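Local coordinates for protein geranyltranstransferase (Legionella pneumophila subsp. pneumophila, PDB 3LOM) that probably catalyses the magnesium-dependent condensation of isoprenyl diphosphates to farnesyl diphosphate, and possibly to geranylgeranyl diphosphate, at residues Pro55-Leu60 with Ala289-Leu294; Leu87-Leu92 with Val119-Gln124. All blocks are in the same frame, centred on the assembly; numbering follows the deposited sequence.

Contact 1 of 2, residues Pro55-Leu60 with Ala289-Leu294; sequences PILVYL and AALIEL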
loop_
_atom_site.group_PDB
_atom_site.type_symbol
_atom_site.label_atom_id
_atom_site.label_comp_id
_atom_site.label_asym_id
_atom_site.label_seq_id
_atom_site.Cartn_x
_atom_site.Cartn_y
_atom_site.Cartn_z
ATOM N N PRO A 55 8.514 -12.600 -10.602
ATOM C CA PRO A 55 8.188 -13.914 -10.027
ATOM C C PRO A 55 9.158 -15.033 -10.379
ATOM O O PRO A 55 9.452 -15.862 -9.528
ATOM C CB PRO A 55 6.822 -14.233 -10.639
ATOM C CG PRO A 55 6.222 -12.954 -10.839
ATOM C CD PRO A 55 7.329 -12.034 -11.273
ATOM N N ILE A 56 9.638 -15.048 -11.619
ATOM C CA ILE A 56 10.608 -16.036 -12.081
ATOM C C ILE A 56 11.910 -15.966 -11.274
ATOM O O ILE A 56 12.425 -16.998 -10.832
ATOM C CB ILE A 56 10.909 -15.879 -13.594
ATOM C CG1 ILE A 56 9.616 -15.991 -14.412
ATOM C CG2 ILE A 56 11.923 -16.930 -14.056
ATOM C CD1 ILE A 56 9.728 -15.474 -15.847
ATOM N N LEU A 57 12.411 -14.747 -11.066
ATOM C CA LEU A 57 13.624 -14.516 -10.274
ATOM C C LEU A 57 13.457 -15.008 -8.848
ATOM O O LEU A 57 14.367 -15.622 -8.306
ATOM C CB LEU A 57 14.020 -13.037 -10.277
ATOM C CG LEU A 57 14.483 -12.445 -11.608
ATOM C CD1 LEU A 57 14.463 -10.923 -11.544
ATOM C CD2 LEU A 57 15.858 -12.970 -12.015
ATOM N N VAL A 58 12.288 -14.750 -8.263
ATOM C CA VAL A 58 11.898 -15.331 -6.973
ATOM C C VAL A 58 11.960 -16.866 -6.963
ATOM O O VAL A 58 12.496 -17.461 -6.024
ATOM C CB VAL A 58 10.491 -14.840 -6.554
ATOM C CG1 VAL A 58 9.912 -15.657 -5.401
ATOM C CG2 VAL A 58 10.564 -13.398 -6.170
ATOM N N TYR A 59 11.432 -17.493 -8.015
ATOM C CA TYR A 59 11.424 -18.953 -8.118
ATOM C C TYR A 59 12.824 -19.523 -8.274
ATOM O O TYR A 59 13.176 -20.484 -7.602
ATOM C CB TYR A 59 10.534 -19.427 -9.274
ATOM C CG TYR A 59 9.051 -19.353 -8.974
ATOM C CD1 TYR A 59 8.520 -19.964 -7.836
ATOM C CD2 TYR A 59 8.175 -18.691 -9.835
ATOM C CE1 TYR A 59 7.161 -19.904 -7.555
ATOM C CE2 TYR A 59 6.812 -18.626 -9.560
ATOM C CZ TYR A 59 6.314 -19.236 -8.421
ATOM O OH TYR A 59 4.969 -19.179 -8.143
ATOM N N LEU A 60 13.618 -18.904 -9.143
ATOM C CA LEU A 60 14.966 -19.376 -9.448
ATOM C C LEU A 60 15.973 -19.143 -8.320
ATOM O O LEU A 60 16.823 -20.000 -8.061
ATOM C CB LEU A 60 15.462 -18.762 -10.755
ATOM C CG LEU A 60 14.746 -19.267 -12.007
ATOM C CD1 LEU A 60 15.380 -18.696 -13.261
ATOM C CD2 LEU A 60 14.761 -20.785 -12.048
ATOM N N ALA A 289 22.302 -23.292 -13.355
ATOM C CA ALA A 289 22.229 -23.355 -14.827
ATOM C C ALA A 289 20.890 -22.897 -15.408
ATOM O O ALA A 289 20.824 -22.468 -16.564
ATOM C CB ALA A 289 22.576 -24.755 -15.327
ATOM N N ALA A 290 19.838 -22.999 -14.596
ATOM C CA ALA A 290 18.513 -22.496 -14.946
ATOM C C ALA A 290 18.525 -20.970 -15.032
ATOM O O ALA A 290 18.057 -20.392 -16.019
ATOM C CB ALA A 290 17.483 -22.971 -13.927
ATOM N N LEU A 291 19.080 -20.337 -13.999
ATOM C CA LEU A 291 19.157 -18.879 -13.907
ATOM C C LEU A 291 20.129 -18.276 -14.917
ATOM O O LEU A 291 19.877 -17.193 -15.442
ATOM C CB LEU A 291 19.522 -18.453 -12.479
ATOM C CG LEU A 291 19.526 -16.968 -12.082
ATOM C CD1 LEU A 291 18.306 -16.203 -12.596
ATOM C CD2 LEU A 291 19.630 -16.845 -10.569
ATOM N N ILE A 292 21.222 -18.989 -15.183
ATOM C CA ILE A 292 22.247 -18.559 -16.140
ATOM C C ILE A 292 21.684 -18.513 -17.566
ATOM O O ILE A 292 21.954 -17.569 -18.320
ATOM C CB ILE A 292 23.517 -19.460 -16.044
ATOM C CG1 ILE A 292 24.223 -19.234 -14.702
ATOM C CG2 ILE A 292 24.492 -19.197 -17.196
ATOM C CD1 ILE A 292 25.055 -20.416 -14.224
ATOM N N GLU A 293 20.880 -19.517 -17.910
ATOM C CA GLU A 293 20.218 -19.580 -19.217
ATOM C C GLU A 293 19.188 -18.458 -19.369
ATOM O O GLU A 293 19.070 -17.868 -20.444
ATOM C CB GLU A 293 19.569 -20.954 -19.435
ATOM C CG GLU A 293 19.561 -21.433 -20.894
ATOM C CD GLU A 293 18.489 -20.765 -21.752
ATOM O OE1 GLU A 293 17.339 -20.623 -21.279
ATOM O OE2 GLU A 293 18.799 -20.385 -22.905
ATOM N N LEU A 294 18.459 -18.163 -18.291
ATOM C CA LEU A 294 17.531 -17.029 -18.275
ATOM C C LEU A 294 18.267 -15.698 -18.451
ATOM O O LEU A 294 17.826 -14.837 -19.217
ATOM C CB LEU A 294 16.692 -17.010 -16.990
ATOM C CG LEU A 294 15.719 -15.828 -16.869
ATOM C CD1 LEU A 294 14.583 -15.935 -17.878
ATOM C CD2 LEU A 294 15.187 -15.672 -15.452
#
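L60 and L294 meet through different first torsions. L60 sets CG anti to its carbonyl carbon (chi1 -69°), which carries both methyls out across the gap between the helices, while L294 sets CG anti to its backbone N (chi1 178°), which points CD2 at the L60 side chain. The methyls L60 CD1 and L294 CD2 come within 3.7 Å, the two side chains passing at a slant. L294 CD2 also takes the branch methyl of the isoleucine one turn before L60, at 3.8 Å from I56 CG2, and so fits between two residues of the same helical face. L60 is enclosed in its turn: CD1 lies 3.8 Å from L291 CA and 3.9 Å from L291 CD1, and CD2 rests on A290 CB at 4.0 Å. With only a methyl at A290, L60 CD2 comes to rest on the helix surface while CD1 nears the backbone at L291.

The two segments run nearly antiparallel (153°, axes 10.5 Å apart). They form a helix pair of the all-helical isoprenoid synthase fold; here the last helix, 289-303, lies against helix 53-64. No hydrogen bond joins the two segments, and aliphatic carbons make all the side-chain contacts. L57 enters from the flank, roughly at a right angle to L291, with CD2 4.1 Å from L291 CD1. Helix 5-28 also packs on the pair, through Y16 on L60 and I13 on L294, and F197 of helix 178-201 packs on L57.

Contact 2 of 2, residues Leu87-Leu92 with Val119-Gln124; sequences LIHDDL and VGDGMQ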
loop_
_atom_site.group_PDB
_atom_site.type_symbol
_atom_site.label_atom_id
_atom_site.label_comp_id
_atom_site.label_asym_id
_atom_site.label_seq_id
_atom_site.Cartn_x
_atom_site.Cartn_y
_atom_site.Cartn_z
ATOM N N LEU A 87 2.830 0.012 -12.114
ATOM C CA LEU A 87 2.668 0.202 -13.564
ATOM C C LEU A 87 1.338 0.880 -13.916
ATOM O O LEU A 87 1.301 1.775 -14.757
ATOM C CB LEU A 87 2.780 -1.126 -14.315
ATOM C CG LEU A 87 4.093 -1.911 -14.320
ATOM C CD1 LEU A 87 3.844 -3.268 -14.961
ATOM C CD2 LEU A 87 5.199 -1.169 -15.057
ATOM N N ILE A 88 0.264 0.447 -13.258
ATOM C CA ILE A 88 -1.069 1.026 -13.435
ATOM C C ILE A 88 -1.054 2.512 -13.088
ATOM O O ILE A 88 -1.594 3.335 -13.832
ATOM C CB ILE A 88 -2.124 0.299 -12.551
ATOM C CG1 ILE A 88 -2.328 -1.150 -13.008
ATOM C CG2 ILE A 88 -3.459 1.037 -12.568
ATOM C CD1 ILE A 88 -3.035 -1.996 -11.969
ATOM N N HIS A 89 -0.418 2.852 -11.969
ATOM C CA HIS A 89 -0.326 4.247 -11.545
ATOM C C HIS A 89 0.582 5.085 -12.432
ATOM O O HIS A 89 0.240 6.225 -12.751
ATOM C CB HIS A 89 0.053 4.354 -10.067
ATOM C CG HIS A 89 -1.098 4.098 -9.145
ATOM N ND1 HIS A 89 -1.086 4.461 -7.817
ATOM C CD2 HIS A 89 -2.316 3.548 -9.375
ATOM C CE1 HIS A 89 -2.239 4.128 -7.262
ATOM N NE2 HIS A 89 -3.001 3.572 -8.185
ATOM N N ASP A 90 1.712 4.515 -12.851
ATOM C CA ASP A 90 2.656 5.216 -13.732
ATOM C C ASP A 90 2.061 5.463 -15.118
ATOM O O ASP A 90 2.341 6.490 -15.725
ATOM C CB ASP A 90 3.995 4.471 -13.839
ATOM C CG ASP A 90 4.783 4.454 -12.515
ATOM O OD1 ASP A 90 5.826 3.769 -12.457
ATOM O OD2 ASP A 90 4.363 5.094 -11.525
ATOM N N ASP A 91 1.222 4.537 -15.590
ATOM C CA ASP A 91 0.520 4.663 -16.884
ATOM C C ASP A 91 -0.450 5.861 -16.999
ATOM O O ASP A 91 -0.701 6.344 -18.107
ATOM C CB ASP A 91 -0.223 3.363 -17.221
ATOM C CG ASP A 91 0.681 2.303 -17.837
ATOM O OD1 ASP A 91 0.212 1.160 -18.015
ATOM O OD2 ASP A 91 1.850 2.601 -18.148
ATOM N N LEU A 92 -0.968 6.331 -15.857
ATOM C CA LEU A 92 -1.929 7.445 -15.769
ATOM C C LEU A 92 -1.451 8.746 -16.431
ATOM O O LEU A 92 -0.242 8.993 -16.475
ATOM C CB LEU A 92 -2.270 7.726 -14.293
ATOM C CG LEU A 92 -3.086 6.722 -13.475
ATOM C CD1 LEU A 92 -3.041 7.104 -11.993
ATOM C CD2 LEU A 92 -4.548 6.621 -13.978
ATOM N N VAL A 119 -7.654 0.433 -8.103
ATOM C CA VAL A 119 -7.178 -0.934 -8.270
ATOM C C VAL A 119 -5.702 -1.011 -7.910
ATOM O O VAL A 119 -5.289 -1.931 -7.183
ATOM C CB VAL A 119 -7.514 -1.490 -9.690
ATOM C CG1 VAL A 119 -6.425 -2.386 -10.253
ATOM C CG2 VAL A 119 -8.827 -2.232 -9.635
ATOM N N GLY A 120 -4.933 -0.027 -8.384
ATOM C CA GLY A 120 -3.544 0.174 -7.947
ATOM C C GLY A 120 -3.452 0.221 -6.427
ATOM O O GLY A 120 -2.720 -0.566 -5.822
ATOM N N ASP A 121 -4.241 1.103 -5.810
ATOM C CA ASP A 121 -4.299 1.214 -4.349
ATOM C C ASP A 121 -4.593 -0.112 -3.661
ATOM O O ASP A 121 -3.945 -0.450 -2.678
ATOM C CB ASP A 121 -5.353 2.237 -3.928
ATOM C CG ASP A 121 -4.913 3.658 -4.160
ATOM O OD1 ASP A 121 -3.771 3.864 -4.626
ATOM O OD2 ASP A 121 -5.713 4.573 -3.873
ATOM N N GLY A 122 -5.577 -0.852 -4.178
ATOM C CA GLY A 122 -5.949 -2.156 -3.623
ATOM C C GLY A 122 -4.915 -3.248 -3.831
ATOM O O GLY A 122 -4.734 -4.096 -2.954
ATOM N N MET A 123 -4.242 -3.237 -4.986
ATOM C CA MET A 123 -3.157 -4.187 -5.257
ATOM C C MET A 123 -2.013 -4.031 -4.253
ATOM O O MET A 123 -1.509 -5.035 -3.738
ATOM C CB MET A 123 -2.614 -4.055 -6.684
ATOM C CG MET A 123 -3.408 -4.777 -7.754
ATOM S SD MET A 123 -2.592 -4.740 -9.362
ATOM C CE MET A 123 -3.936 -5.320 -10.376
ATOM N N GLN A 124 -1.623 -2.781 -3.970
ATOM C CA GLN A 124 -0.575 -2.507 -2.984
ATOM C C GLN A 124 -0.925 -3.136 -1.646
ATOM O O GLN A 124 -0.114 -3.871 -1.081
ATOM C CB GLN A 124 -0.277 -0.999 -2.819
ATOM C CG GLN A 124 0.599 -0.697 -1.572
ATOM C CD GLN A 124 1.388 0.608 -1.617
ATOM O OE1 GLN A 124 2.561 0.630 -1.231
ATOM N NE2 GLN A 124 0.753 1.699 -2.065
#
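The helical backbones carrying H89 and G120 pass in nearly opposite directions; they cross at -154° with axes 9.5 Å apart. The nearest CA atoms are those of I88 and G120, 6.1 Å apart. G120 presents bare backbone to the imidazole of H89, whose NE2 comes within 3.4 Å of G120 CA. Next to it D121 reaches the same ring: OD1 lies in the ring plane at the CE1 edge, 3.1 Å from H89 CE1, and the carboxylate is turned 71° from the ring.

Hydrogen bonds hold the imidazole at both nitrogens, NE2 by the carbonyl oxygen of I117 and ND1 by D121 OD2 of the second subunit, an arrangement consistent with a doubly protonated ring. D121 OD2 in turn accepts the matching bond from H89 ND1 of the second subunit, which repeats the pairing across the dimer interface.

Away from the ring, the contact is apolar. With CG1 beside its backbone N, I88 extends CD1 to V119 CG1 (3.8 Å) and, at about a right angle, to the extended M123, whose CE is 3.8 Å from I88 CD1. D90 and D91 begin the first aspartate-rich motif of the family, and D91 forms a salt bridge with R101 on strand 100-101. Helix 36-46 covers the apolar side, touching I88 with A45, V119 with A41 and M123 with L42.

Both contacts are buried, nearly antiparallel helix pairs on opposite sides of the chain's centre, about 26 Å apart between centres. They share no helix, yet helices 53-64 and 69-91 follow each other in the chain, and P55, on segment 55-60 but not touching its partner segment, packs on A76 and E80 of the helix that carries contact 2. Contact 1 ties the C-terminal helix to the early part of the fold, and contact 2 is nested within the loop it closes. The chemistry follows position: contact 1, touched by no other subunit, is wholly aliphatic, whereas contact 2 adds a polar layer where the subunits meet, beside the start of the aspartate-rich motif.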